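Fimbrin (Schizosaccharomyces pombe, PDB 1RT8) binds actin filaments and crosslinks them through two tandem actin-binding regions, serving cell polarity, cytokinesis, mating and spore formation. Local coordinates at residues N10-R15 / T239-V244; L123-I128 / N247-L252; A319-K322 / T327-W330; T291-S296 / W387-M392. One frame throughout, in Å; residues are numbered along the deposited sequence.

Overall arrangement
The four contacts divide between the two actin-binding regions: contacts 1 and 2 lie in residues 7-267, contacts 3 and 4 in residues 268-513. Contacts 1 and 2, with centres about 11 Å apart, both join the first calponin-homology (CH) range to the second, and they meet where Glu13 OE1 forms a 2.9 Å salt bridge with Lys249 NZ. Contacts 3 and 4 fall within the third CH range, centres about 14 Å apart, and share a core in which Ala319 CB lies 3.6 Å from Met389 SD. Between the pairs the nearest atoms, those of contacts 2 and 4, remain about 11 Å apart. A sulfate ion, probably from crystallisation, lies about 3 Å from Trp330 of contact 3.

Contact 1: residues N10-R15 / T239-V244; sequences NEEERR and TPTAMV
Glu12 carries this contact, its carboxylate reaching across to the hydroxyls of Thr239 and Thr241. Thr239 OG1 donates to Glu12 OE1 at 2.7 Å, meeting that oxygen on its syn side and 21° out of the carboxylate plane. The second bond runs from Thr241 OG1 to Glu12 OE2, 2.8 Å long, and comes from above the plane, 43° out of it. With one hydroxyl on each oxygen, the carboxylate is held at both ends, which should restrict its rotation about the CG-CD bond.

The glutamate gets there by placing CG anti to its carbonyl carbon (chi1 -58°) and then bending at chi2. In Thr239 the hydroxyl sits between the backbone N and the carbonyl carbon, and the same OG1 that donates to Glu12 also accepts from Ala242 N at 3.0 Å, the N-cap bond of helix 240-244. Glu12 is thus a second-shell partner of that cap. The methyl of Ala242 closes in on the same carboxylate, CB lying 3.3 Å from Glu12 OE2. Lying beside the N-terminal turn of helix 240-244, the carboxylate would probably be favoured by the helix dipole.

The other helix start is capped as well: Asn10 OD1 accepts from Glu13 N at 2.8 Å in a nearly straight bond. Nearby, Leu250 of helix 248-261 packs against both Glu12 and Ala242. Two N-capped helix starts are therefore joined by a buttressed carboxylate, within the interface of the tandem CH pair that makes up the first actin-binding region.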
loop_
_atom_site.group_PDB
_atom_site.type_symbol
_atom_site.label_atom_id
_atom_site.label_comp_id
_atom_site.label_asym_id
_atom_site.label_seq_id
_atom_site.Cartn_x
_atom_site.Cartn_y
_atom_site.Cartn_z
ATOM N N ASN A 10 7.524 -11.728 18.914
ATOM C CA ASN A 10 6.354 -12.029 19.732
ATOM C C ASN A 10 5.740 -13.391 19.407
ATOM O O ASN A 10 5.310 -13.638 18.280
ATOM C CB ASN A 10 5.306 -10.935 19.544
ATOM C CG ASN A 10 4.054 -11.186 20.356
ATOM O OD1 ASN A 10 3.333 -12.161 20.127
ATOM N ND2 ASN A 10 3.790 -10.305 21.312
ATOM N N GLU A 11 5.683 -14.258 20.411
ATOM C CA GLU A 11 5.142 -15.610 20.264
ATOM C C GLU A 11 3.750 -15.675 19.639
ATOM O O GLU A 11 3.524 -16.428 18.689
ATOM C CB GLU A 11 5.087 -16.313 21.629
ATOM C CG GLU A 11 6.435 -16.508 22.334
ATOM C CD GLU A 11 7.135 -15.187 22.644
ATOM O OE1 GLU A 11 6.439 -14.210 23.019
ATOM O OE2 GLU A 11 8.383 -15.117 22.518
ATOM N N GLU A 12 2.812 -14.899 20.176
ATOM C CA GLU A 12 1.445 -14.916 19.673
ATOM C C GLU A 12 1.316 -14.380 18.258
ATOM O O GLU A 12 0.621 -14.972 17.426
ATOM C CB GLU A 12 0.525 -14.126 20.601
ATOM C CG GLU A 12 0.515 -14.635 22.035
ATOM C CD GLU A 12 -0.890 -14.761 22.588
ATOM O OE1 GLU A 12 -1.636 -15.655 22.131
ATOM O OE2 GLU A 12 -1.250 -13.958 23.474
ATOM N N GLU A 13 1.967 -13.255 17.987
ATOM C CA GLU A 13 1.914 -12.674 16.654
ATOM C C GLU A 13 2.331 -13.726 15.633
ATOM O O GLU A 13 1.641 -13.948 14.637
ATOM C CB GLU A 13 2.831 -11.454 16.570
ATOM C CG GLU A 13 2.223 -10.196 17.158
ATOM C CD GLU A 13 3.217 -9.058 17.257
ATOM O OE1 GLU A 13 3.995 -8.857 16.300
ATOM O OE2 GLU A 13 3.212 -8.355 18.291
ATOM N N ARG A 14 3.453 -14.388 15.896
ATOM C CA ARG A 14 3.943 -15.419 14.990
ATOM C C ARG A 14 2.923 -16.538 14.833
ATOM O O ARG A 14 2.593 -16.934 13.716
ATOM C CB ARG A 14 5.264 -15.997 15.504
ATOM C CG ARG A 14 5.810 -17.137 14.652
ATOM C CD ARG A 14 7.221 -17.501 15.077
ATOM N NE ARG A 14 7.307 -17.739 16.514
ATOM C CZ ARG A 14 6.697 -18.737 17.147
ATOM N NH1 ARG A 14 5.952 -19.604 16.472
ATOM N NH2 ARG A 14 6.828 -18.865 18.462
ATOM N N ARG A 15 2.418 -17.039 15.956
ATOM C CA ARG A 15 1.441 -18.121 15.919
ATOM C C ARG A 15 0.190 -17.736 15.145
ATOM O O ARG A 15 -0.189 -18.407 14.182
ATOM C CB ARG A 15 1.038 -18.540 17.338
ATOM C CG ARG A 15 0.034 -19.686 17.363
ATOM C CD ARG A 15 -0.479 -20.020 18.764
ATOM N NE ARG A 15 0.553 -20.545 19.655
ATOM C CZ ARG A 15 1.421 -19.796 20.327
ATOM N NH1 ARG A 15 1.386 -18.474 20.216
ATOM N NH2 ARG A 15 2.318 -20.367 21.121
ATOM N N THR A 239 -6.372 -13.606 21.407
ATOM C CA THR A 239 -6.407 -14.619 22.453
ATOM C C THR A 239 -6.574 -13.895 23.789
ATOM O O THR A 239 -6.291 -12.698 23.897
ATOM C CB THR A 239 -5.099 -15.421 22.514
ATOM O OG1 THR A 239 -4.014 -14.537 22.826
ATOM C CG2 THR A 239 -4.840 -16.126 21.186
ATOM N N PRO A 240 -7.025 -14.611 24.826
ATOM C CA PRO A 240 -7.211 -13.984 26.138
ATOM C C PRO A 240 -5.960 -13.255 26.608
ATOM O O PRO A 240 -6.036 -12.128 27.090
ATOM C CB PRO A 240 -7.556 -15.165 27.035
ATOM C CG PRO A 240 -8.291 -16.083 26.096
ATOM C CD PRO A 240 -7.409 -16.033 24.866
ATOM N N THR A 241 -4.810 -13.905 26.453
ATOM C CA THR A 241 -3.533 -13.330 26.865
ATOM C C THR A 241 -3.111 -12.152 25.983
ATOM O O THR A 241 -2.550 -11.173 26.477
ATOM C CB THR A 241 -2.411 -14.404 26.859
ATOM O OG1 THR A 241 -2.487 -15.167 25.648
ATOM C CG2 THR A 241 -2.551 -15.342 28.058
ATOM N N ALA A 242 -3.385 -12.237 24.684
ATOM C CA ALA A 242 -3.031 -11.151 23.771
ATOM C C ALA A 242 -3.921 -9.943 24.051
ATOM O O ALA A 242 -3.513 -8.797 23.859
ATOM C CB ALA A 242 -3.191 -11.600 22.319
ATOM N N MET A 243 -5.140 -10.206 24.507
ATOM C CA MET A 243 -6.073 -9.135 24.824
ATOM C C MET A 243 -5.596 -8.356 26.039
ATOM O O MET A 243 -5.465 -7.130 25.996
ATOM C CB MET A 243 -7.466 -9.685 25.130
ATOM C CG MET A 243 -8.456 -8.578 25.469
ATOM S SD MET A 243 -10.074 -9.159 26.007
ATOM C CE MET A 243 -10.659 -9.874 24.529
ATOM N N VAL A 244 -5.356 -9.083 27.126
ATOM C CA VAL A 244 -4.901 -8.487 28.376
ATOM C C VAL A 244 -3.537 -7.830 28.209
ATOM O O VAL A 244 -3.218 -6.859 28.897
ATOM C CB VAL A 244 -4.822 -9.551 29.489
ATOM C CG1 VAL A 244 -4.201 -8.961 30.741
ATOM C CG2 VAL A 244 -6.215 -10.071 29.793
#

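Contact 2: residues L123-I128 / N247-L252; sequences LVWQII and NPKLNL
Trp125 lays its indole against the side chain of Lys249, and most of the contact is this one packing. On segment 247-252, Asn247 comes first, as N-cap of helix 248-261: its OD1 accepts from Leu250 N at 3.1 Å, and its ND2 binds Glu13. This cap fixes the turn from which Lys249 departs. Lys249 then runs extended beyond CG, its methylenes passing over one face of the tryptophan from the six-membered to the five-membered ring. CB stands 3.6 Å from the centroid of the Trp125 six-membered ring and only 9° off the normal, a CH-pi contact, while CG comes within 3.6 Å of Trp125 CE2. Farther out, Lys249 NZ makes an off-centre cation-pi contact, 4.6 Å from the five-membered ring centroid; its charge is paired with Glu13 in a salt bridge. A leucine in place of Trp125 would probably leave the lysine chain without the flat surface it lies on and NZ without its pi partner. One turn after Lys249, Leu252 meets the ring differently: CD2 approaches the edge, 4.0 Å from Trp125 CZ2. With CG anti to the backbone N (chi1 166°), Trp125 carries its indole out to both residues. Around this, helix 117-131 packs on helix 52-61 through Val124 and Ile127 and on helix 11-25 through Ile128, while Leu252 also touches helix 162-176, so the tryptophan bridges helices of the first and second CH ranges.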
loop_
_atom_site.group_PDB
_atom_site.type_symbol
_atom_site.label_atom_id
_atom_site.label_comp_id
_atom_site.label_asym_id
_atom_site.label_seq_id
_atom_site.Cartn_x
_atom_site.Cartn_y
_atom_site.Cartn_z
ATOM N N LEU A 123 6.958 -7.686 7.577
ATOM C CA LEU A 123 6.325 -7.547 6.274
ATOM C C LEU A 123 4.993 -8.312 6.234
ATOM O O LEU A 123 4.023 -7.881 5.599
ATOM C CB LEU A 123 7.271 -8.064 5.194
ATOM C CG LEU A 123 6.767 -8.117 3.754
ATOM C CD1 LEU A 123 6.276 -6.754 3.300
ATOM C CD2 LEU A 123 7.902 -8.598 2.868
ATOM N N VAL A 124 4.947 -9.446 6.922
ATOM C CA VAL A 124 3.724 -10.240 6.971
ATOM C C VAL A 124 2.604 -9.422 7.601
ATOM O O VAL A 124 1.483 -9.366 7.078
ATOM C CB VAL A 124 3.937 -11.546 7.785
ATOM C CG1 VAL A 124 2.591 -12.102 8.274
ATOM C CG2 VAL A 124 4.619 -12.578 6.901
ATOM N N TRP A 125 2.910 -8.776 8.721
ATOM C CA TRP A 125 1.919 -7.961 9.409
ATOM C C TRP A 125 1.461 -6.797 8.529
ATOM O O TRP A 125 0.256 -6.517 8.443
ATOM C CB TRP A 125 2.483 -7.440 10.743
ATOM C CG TRP A 125 1.662 -6.336 11.338
ATOM C CD1 TRP A 125 2.081 -5.071 11.619
ATOM C CD2 TRP A 125 0.260 -6.373 11.652
ATOM N NE1 TRP A 125 1.031 -4.313 12.084
ATOM C CE2 TRP A 125 -0.100 -5.088 12.111
ATOM C CE3 TRP A 125 -0.724 -7.365 11.582
ATOM C CZ2 TRP A 125 -1.404 -4.769 12.500
ATOM C CZ3 TRP A 125 -2.026 -7.046 11.970
ATOM C CH2 TRP A 125 -2.349 -5.757 12.422
ATOM N N GLN A 126 2.398 -6.129 7.856
ATOM C CA GLN A 126 2.004 -5.011 7.006
ATOM C C GLN A 126 1.044 -5.484 5.920
ATOM O O GLN A 126 0.052 -4.806 5.619
ATOM C CB GLN A 126 3.227 -4.341 6.365
ATOM C CG GLN A 126 4.132 -3.583 7.345
ATOM C CD GLN A 126 3.408 -2.452 8.077
ATOM O OE1 GLN A 126 2.691 -1.652 7.467
ATOM N NE2 GLN A 126 3.604 -2.379 9.392
ATOM N N ILE A 127 1.332 -6.648 5.333
ATOM C CA ILE A 127 0.462 -7.194 4.289
ATOM C C ILE A 127 -0.923 -7.537 4.857
ATOM O O ILE A 127 -1.943 -7.179 4.260
ATOM C CB ILE A 127 1.088 -8.447 3.620
ATOM C CG1 ILE A 127 2.398 -8.055 2.922
ATOM C CG2 ILE A 127 0.137 -9.033 2.578
ATOM C CD1 ILE A 127 3.122 -9.210 2.247
ATOM N N ILE A 128 -0.955 -8.208 6.010
ATOM C CA ILE A 128 -2.213 -8.588 6.659
ATOM C C ILE A 128 -3.025 -7.358 7.035
ATOM O O ILE A 128 -4.245 -7.323 6.843
ATOM C CB ILE A 128 -1.978 -9.409 7.945
ATOM C CG1 ILE A 128 -1.465 -10.809 7.596
ATOM C CG2 ILE A 128 -3.284 -9.519 8.744
ATOM C CD1 ILE A 128 -1.173 -11.661 8.812
ATOM N N ASN A 247 -1.999 -6.288 22.869
ATOM C CA ASN A 247 -1.286 -6.373 21.602
ATOM C C ASN A 247 -2.018 -5.548 20.543
ATOM O O ASN A 247 -3.139 -5.878 20.140
ATOM C CB ASN A 247 -1.164 -7.830 21.161
ATOM C CG ASN A 247 -0.183 -8.004 20.027
ATOM O OD1 ASN A 247 -0.438 -7.572 18.901
ATOM N ND2 ASN A 247 0.954 -8.623 20.318
ATOM N N PRO A 248 -1.388 -4.453 20.084
ATOM C CA PRO A 248 -1.950 -3.546 19.076
ATOM C C PRO A 248 -2.399 -4.234 17.786
ATOM O O PRO A 248 -3.472 -3.940 17.253
ATOM C CB PRO A 248 -0.810 -2.566 18.814
ATOM C CG PRO A 248 0.010 -2.621 20.065
ATOM C CD PRO A 248 -0.006 -4.073 20.415
ATOM N N LYS A 249 -1.569 -5.149 17.296
ATOM C CA LYS A 249 -1.844 -5.858 16.055
ATOM C C LYS A 249 -2.987 -6.861 16.150
ATOM O O LYS A 249 -3.954 -6.787 15.384
ATOM C CB LYS A 249 -0.578 -6.575 15.583
ATOM C CG LYS A 249 0.664 -5.686 15.545
ATOM C CD LYS A 249 1.880 -6.478 15.101
ATOM C CE LYS A 249 3.122 -5.620 15.089
ATOM N NZ LYS A 249 4.307 -6.451 14.769
ATOM N N LEU A 250 -2.879 -7.807 17.074
ATOM C CA LEU A 250 -3.918 -8.816 17.215
ATOM C C LEU A 250 -5.261 -8.195 17.576
ATOM O O LEU A 250 -6.297 -8.659 17.111
ATOM C CB LEU A 250 -3.506 -9.858 18.258
ATOM C CG LEU A 250 -2.195 -10.575 17.917
ATOM C CD1 LEU A 250 -1.799 -11.521 19.046
ATOM C CD2 LEU A 250 -2.353 -11.329 16.610
ATOM N N ASN A 251 -5.252 -7.143 18.392
ATOM C CA ASN A 251 -6.509 -6.499 18.767
ATOM C C ASN A 251 -7.084 -5.718 17.590
ATOM O O ASN A 251 -8.296 -5.682 17.396
ATOM C CB ASN A 251 -6.312 -5.585 19.987
ATOM C CG ASN A 251 -6.451 -6.331 21.309
ATOM O OD1 ASN A 251 -7.561 -6.690 21.718
ATOM N ND2 ASN A 251 -5.330 -6.572 21.979
ATOM N N LEU A 252 -6.223 -5.103 16.790
ATOM C CA LEU A 252 -6.692 -4.360 15.629
ATOM C C LEU A 252 -7.337 -5.334 14.638
ATOM O O LEU A 252 -8.421 -5.082 14.117
ATOM C CB LEU A 252 -5.528 -3.643 14.942
ATOM C CG LEU A 252 -5.885 -2.899 13.654
ATOM C CD1 LEU A 252 -6.721 -1.671 13.993
ATOM C CD2 LEU A 252 -4.615 -2.482 12.922
#

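Contact 3: residues A319-K322 / T327-W330; sequences AYDK and TVNW
Asp321 and Thr327 have the nearest CA atoms of the two segments, 5.5 Å apart, because the chain turns back just after helix 314-323 and the irregular 327-330 passes beside its last turns. The backbone of the loop is gripped by one side chain. Asp321 OD1 accepts from Val328 N at 2.9 Å and from Thr327 N at 3.0 Å, the valine bond being the straighter; these amides approach from opposite faces of the carboxylate plane, the valine on the syn side. OD2 takes the indole N-H of Trp330 at 3.0 Å from NE1, almost straight at 176° and in the plane of the ring, though this donor stands well above the carboxylate plane. A chi1 of -116°, off the staggered values, is consistent with the three bonds drawing the carboxylate toward the loop. Replacing Asp321 by an alanine would probably leave both backbone amides and the indole N-H without their acceptor and let the loop drift from the helix. Within the loop, Val328 CG1 packs over the centre of one Trp330 face, and its CG2 lies 4.1 Å from Tyr320 CB. Thr327 OG1 bonds back to Thr324 O, and Val328 also rests on Leu358 of helix 345-361. Three donors converging on a single helix-borne carboxylate thus tie down the connection between helices 314-323 and 345-361, inside the third CH range.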
loop_
_atom_site.group_PDB
_atom_site.type_symbol
_atom_site.label_atom_id
_atom_site.label_comp_id
_atom_site.label_asym_id
_atom_site.label_seq_id
_atom_site.Cartn_x
_atom_site.Cartn_y
_atom_site.Cartn_z
ATOM N N ALA A 319 9.668 16.503 0.917
ATOM C CA ALA A 319 9.987 15.772 -0.304
ATOM C C ALA A 319 11.266 16.317 -0.930
ATOM O O ALA A 319 12.160 15.541 -1.284
ATOM C CB ALA A 319 8.824 15.869 -1.305
ATOM N N TYR A 320 11.354 17.644 -1.060
ATOM C CA TYR A 320 12.547 18.274 -1.633
ATOM C C TYR A 320 13.805 17.821 -0.911
ATOM O O TYR A 320 14.810 17.536 -1.544
ATOM C CB TYR A 320 12.491 19.804 -1.542
ATOM C CG TYR A 320 11.700 20.489 -2.633
ATOM C CD1 TYR A 320 10.476 21.103 -2.346
ATOM C CD2 TYR A 320 12.158 20.510 -3.959
ATOM C CE1 TYR A 320 9.726 21.717 -3.345
ATOM C CE2 TYR A 320 11.402 21.130 -4.972
ATOM C CZ TYR A 320 10.189 21.728 -4.647
ATOM O OH TYR A 320 9.424 22.331 -5.607
ATOM N N ASP A 321 13.738 17.778 0.418
ATOM C CA ASP A 321 14.873 17.380 1.249
ATOM C C ASP A 321 15.194 15.895 1.138
ATOM O O ASP A 321 16.364 15.505 1.205
ATOM C CB ASP A 321 14.600 17.740 2.708
ATOM C CG ASP A 321 15.567 18.777 3.244
ATOM O OD1 ASP A 321 16.128 19.549 2.440
ATOM O OD2 ASP A 321 15.754 18.830 4.475
ATOM N N LYS A 322 14.160 15.072 0.971
ATOM C CA LYS A 322 14.345 13.626 0.842
ATOM C C LYS A 322 15.022 13.309 -0.481
ATOM O O LYS A 322 15.808 12.370 -0.578
ATOM C CB LYS A 322 12.998 12.904 0.895
ATOM C CG LYS A 322 12.249 13.059 2.207
ATOM C CD LYS A 322 12.876 12.238 3.320
ATOM C CE LYS A 322 12.001 12.279 4.565
ATOM N NZ LYS A 322 12.558 11.454 5.675
ATOM N N THR A 327 18.442 20.887 1.113
ATOM C CA THR A 327 17.885 21.803 0.128
ATOM C C THR A 327 17.066 22.859 0.864
ATOM O O THR A 327 17.094 24.041 0.524
ATOM C CB THR A 327 16.961 21.070 -0.875
ATOM O OG1 THR A 327 17.749 20.244 -1.738
ATOM C CG2 THR A 327 16.175 22.071 -1.714
ATOM N N VAL A 328 16.360 22.418 1.898
ATOM C CA VAL A 328 15.499 23.302 2.666
ATOM C C VAL A 328 16.092 23.877 3.953
ATOM O O VAL A 328 16.651 23.156 4.777
ATOM C CB VAL A 328 14.184 22.571 3.023
ATOM C CG1 VAL A 328 13.246 23.506 3.759
ATOM C CG2 VAL A 328 13.533 22.045 1.755
ATOM N N ASN A 329 15.964 25.190 4.111
ATOM C CA ASN A 329 16.419 25.860 5.318
ATOM C C ASN A 329 15.191 25.880 6.212
ATOM O O ASN A 329 14.362 26.787 6.119
ATOM C CB ASN A 329 16.847 27.294 5.020
ATOM C CG ASN A 329 17.265 28.051 6.276
ATOM O OD1 ASN A 329 17.718 29.193 6.202
ATOM N ND2 ASN A 329 17.115 27.414 7.432
ATOM N N TRP A 330 15.068 24.885 7.076
ATOM C CA TRP A 330 13.910 24.808 7.950
ATOM C C TRP A 330 13.731 25.942 8.954
ATOM O O TRP A 330 12.696 26.025 9.612
ATOM C CB TRP A 330 13.894 23.460 8.656
ATOM C CG TRP A 330 13.707 22.342 7.674
ATOM C CD1 TRP A 330 14.684 21.634 7.036
ATOM C CD2 TRP A 330 12.462 21.852 7.170
ATOM N NE1 TRP A 330 14.122 20.731 6.163
ATOM C CE2 TRP A 330 12.759 20.848 6.223
ATOM C CE3 TRP A 330 11.122 22.171 7.419
ATOM C CZ2 TRP A 330 11.763 20.153 5.532
ATOM C CZ3 TRP A 330 10.131 21.481 6.730
ATOM C CH2 TRP A 330 10.458 20.487 5.796
#

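Contact 4: residues T291-S296 / W387-M392; sequences TLWLNS and WQMMRM
The indole of Trp293 has Met390 over one face and Met389 at its edge. This is core packing of the CH fold, where helices 282-296 and 379-397 cross within the third CH range. Met390 CE sits 3.4 Å above the ring plane, offset toward the rim, and comes to 3.5 Å from Trp293 CG; measured to the centroid of the five-membered ring it is a CH-pi contact. Its sulfur lies farther out above the same face. At the edge, in the ring plane, Met389 CG is 3.7 Å from Trp293 CH2. Both sulfurs make Met-aromatic contacts with the ring, that of Met390 a distant one, with Met389 SD oblique to the six-membered ring at 5.0 Å from its centroid.

The axes of the two short segments are 11.4 Å apart at closest approach and inclined at 63°, a wide spacing consistent with the bulky side chains wedged between them. Each of the three extends outward with CG anti to the backbone N: chi1 is 178° in Trp293, and similar values in Met389 and Met390 send their chains off the other helix. Both chains bend at chi3, but Met390 brings its methyl over the indole face, while Met389 sets CG and SD at the edge.

Trp293 also touches Val386, one residue before segment 387-392 on the same helix. Beyond the helix pair, Met389 rests on Ala319 and Tyr320 of helix 314-323, and Met390 touches His505 of helix 500-511. Beside the indole, Leu294 completes the contact, its CD2 methyl standing 4.3 Å from Met389 SD.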
loop_
_atom_site.group_PDB
_atom_site.type_symbol
_atom_site.label_atom_id
_atom_site.label_comp_id
_atom_site.label_asym_id
_atom_site.label_seq_id
_atom_site.Cartn_x
_atom_site.Cartn_y
_atom_site.Cartn_z
ATOM N N THR A 291 0.449 10.197 -4.453
ATOM C CA THR A 291 0.347 9.973 -3.015
ATOM C C THR A 291 1.246 8.804 -2.630
ATOM O O THR A 291 1.982 8.884 -1.654
ATOM C CB THR A 291 -1.100 9.636 -2.579
ATOM O OG1 THR A 291 -1.906 10.817 -2.656
ATOM C CG2 THR A 291 -1.124 9.105 -1.142
ATOM N N LEU A 292 1.181 7.724 -3.399
ATOM C CA LEU A 292 2.011 6.559 -3.122
ATOM C C LEU A 292 3.473 6.961 -3.262
ATOM O O LEU A 292 4.300 6.628 -2.416
ATOM C CB LEU A 292 1.691 5.426 -4.103
ATOM C CG LEU A 292 0.344 4.707 -3.954
ATOM C CD1 LEU A 292 0.047 3.909 -5.216
ATOM C CD2 LEU A 292 0.383 3.787 -2.730
ATOM N N TRP A 293 3.792 7.696 -4.320
ATOM C CA TRP A 293 5.170 8.119 -4.541
ATOM C C TRP A 293 5.709 8.979 -3.392
ATOM O O TRP A 293 6.724 8.646 -2.777
ATOM C CB TRP A 293 5.291 8.883 -5.861
ATOM C CG TRP A 293 6.681 9.384 -6.102
ATOM C CD1 TRP A 293 7.801 8.628 -6.279
ATOM C CD2 TRP A 293 7.107 10.751 -6.145
ATOM N NE1 TRP A 293 8.903 9.439 -6.426
ATOM C CE2 TRP A 293 8.505 10.748 -6.348
ATOM C CE3 TRP A 293 6.443 11.979 -6.029
ATOM C CZ2 TRP A 293 9.255 11.923 -6.439
ATOM C CZ3 TRP A 293 7.190 13.154 -6.119
ATOM C CH2 TRP A 293 8.583 13.115 -6.321
ATOM N N LEU A 294 5.041 10.088 -3.102
ATOM C CA LEU A 294 5.492 10.952 -2.015
ATOM C C LEU A 294 5.597 10.182 -0.692
ATOM O O LEU A 294 6.556 10.366 0.051
ATOM C CB LEU A 294 4.545 12.148 -1.851
ATOM C CG LEU A 294 4.663 13.231 -2.928
ATOM C CD1 LEU A 294 3.469 14.185 -2.844
ATOM C CD2 LEU A 294 5.971 13.990 -2.753
ATOM N N ASN A 295 4.622 9.320 -0.399
ATOM C CA ASN A 295 4.664 8.564 0.851
ATOM C C ASN A 295 5.859 7.627 0.849
ATOM O O ASN A 295 6.396 7.309 1.909
ATOM C CB ASN A 295 3.380 7.744 1.076
ATOM C CG ASN A 295 2.227 8.584 1.622
ATOM O OD1 ASN A 295 2.433 9.676 2.146
ATOM N ND2 ASN A 295 1.010 8.061 1.516
ATOM N N SER A 296 6.280 7.203 -0.340
ATOM C CA SER A 296 7.422 6.304 -0.466
ATOM C C SER A 296 8.701 7.019 -0.049
ATOM O O SER A 296 9.707 6.379 0.263
ATOM C CB SER A 296 7.558 5.781 -1.909
ATOM O OG SER A 296 8.279 6.684 -2.734
ATOM N N TRP A 387 3.917 16.697 -10.162
ATOM C CA TRP A 387 4.376 16.045 -11.384
ATOM C C TRP A 387 5.764 16.542 -11.769
ATOM O O TRP A 387 6.640 15.745 -12.097
ATOM C CB TRP A 387 3.415 16.293 -12.548
ATOM C CG TRP A 387 3.987 15.863 -13.867
ATOM C CD1 TRP A 387 4.211 16.652 -14.958
ATOM C CD2 TRP A 387 4.441 14.547 -14.223
ATOM N NE1 TRP A 387 4.778 15.910 -15.975
ATOM C CE2 TRP A 387 4.929 14.615 -15.548
ATOM C CE3 TRP A 387 4.479 13.318 -13.551
ATOM C CZ2 TRP A 387 5.453 13.499 -16.215
ATOM C CZ3 TRP A 387 5.001 12.202 -14.219
ATOM C CH2 TRP A 387 5.478 12.303 -15.533
ATOM N N GLN A 388 5.972 17.855 -11.733
ATOM C CA GLN A 388 7.284 18.397 -12.079
ATOM C C GLN A 388 8.352 17.805 -11.168
ATOM O O GLN A 388 9.469 17.533 -11.608
ATOM C CB GLN A 388 7.291 19.918 -11.955
ATOM C CG GLN A 388 6.526 20.598 -13.051
ATOM C CD GLN A 388 7.171 20.408 -14.403
ATOM O OE1 GLN A 388 6.483 20.162 -15.395
ATOM N NE2 GLN A 388 8.499 20.524 -14.457
ATOM N N MET A 389 8.010 17.619 -9.896
ATOM C CA MET A 389 8.951 17.038 -8.945
ATOM C C MET A 389 9.254 15.591 -9.341
ATOM O O MET A 389 10.414 15.172 -9.372
ATOM C CB MET A 389 8.379 17.079 -7.523
ATOM C CG MET A 389 9.391 16.736 -6.446
ATOM S SD MET A 389 8.672 16.618 -4.791
ATOM C CE MET A 389 8.980 18.257 -4.145
ATOM N N MET A 390 8.212 14.823 -9.645
ATOM C CA MET A 390 8.406 13.436 -10.052
ATOM C C MET A 390 9.176 13.372 -11.368
ATOM O O MET A 390 10.090 12.569 -11.519
ATOM C CB MET A 390 7.058 12.723 -10.233
ATOM C CG MET A 390 7.169 11.359 -10.925
ATOM S SD MET A 390 5.596 10.430 -11.023
ATOM C CE MET A 390 5.479 9.782 -9.378
ATOM N N ARG A 391 8.801 14.223 -12.315
ATOM C CA ARG A 391 9.442 14.235 -13.622
ATOM C C ARG A 391 10.931 14.579 -13.576
ATOM O O ARG A 391 11.744 13.938 -14.255
ATOM C CB ARG A 391 8.725 15.212 -14.554
ATOM C CG ARG A 391 9.294 15.248 -15.961
ATOM C CD ARG A 391 9.139 13.894 -16.652
ATOM N NE ARG A 391 9.716 13.897 -17.995
ATOM C CZ ARG A 391 11.017 13.790 -18.269
ATOM N NH1 ARG A 391 11.902 13.670 -17.291
ATOM N NH2 ARG A 391 11.431 13.789 -19.533
ATOM N N MET A 392 11.286 15.596 -12.795
ATOM C CA MET A 392 12.685 15.993 -12.690
ATOM C C MET A 392 13.485 14.885 -12.032
ATOM O O MET A 392 14.629 14.637 -12.406
ATOM C CB MET A 392 12.833 17.277 -11.881
ATOM C CG MET A 392 14.258 17.813 -11.862
ATOM S SD MET A 392 14.891 18.070 -13.537
ATOM C CE MET A 392 14.060 19.588 -14.002
#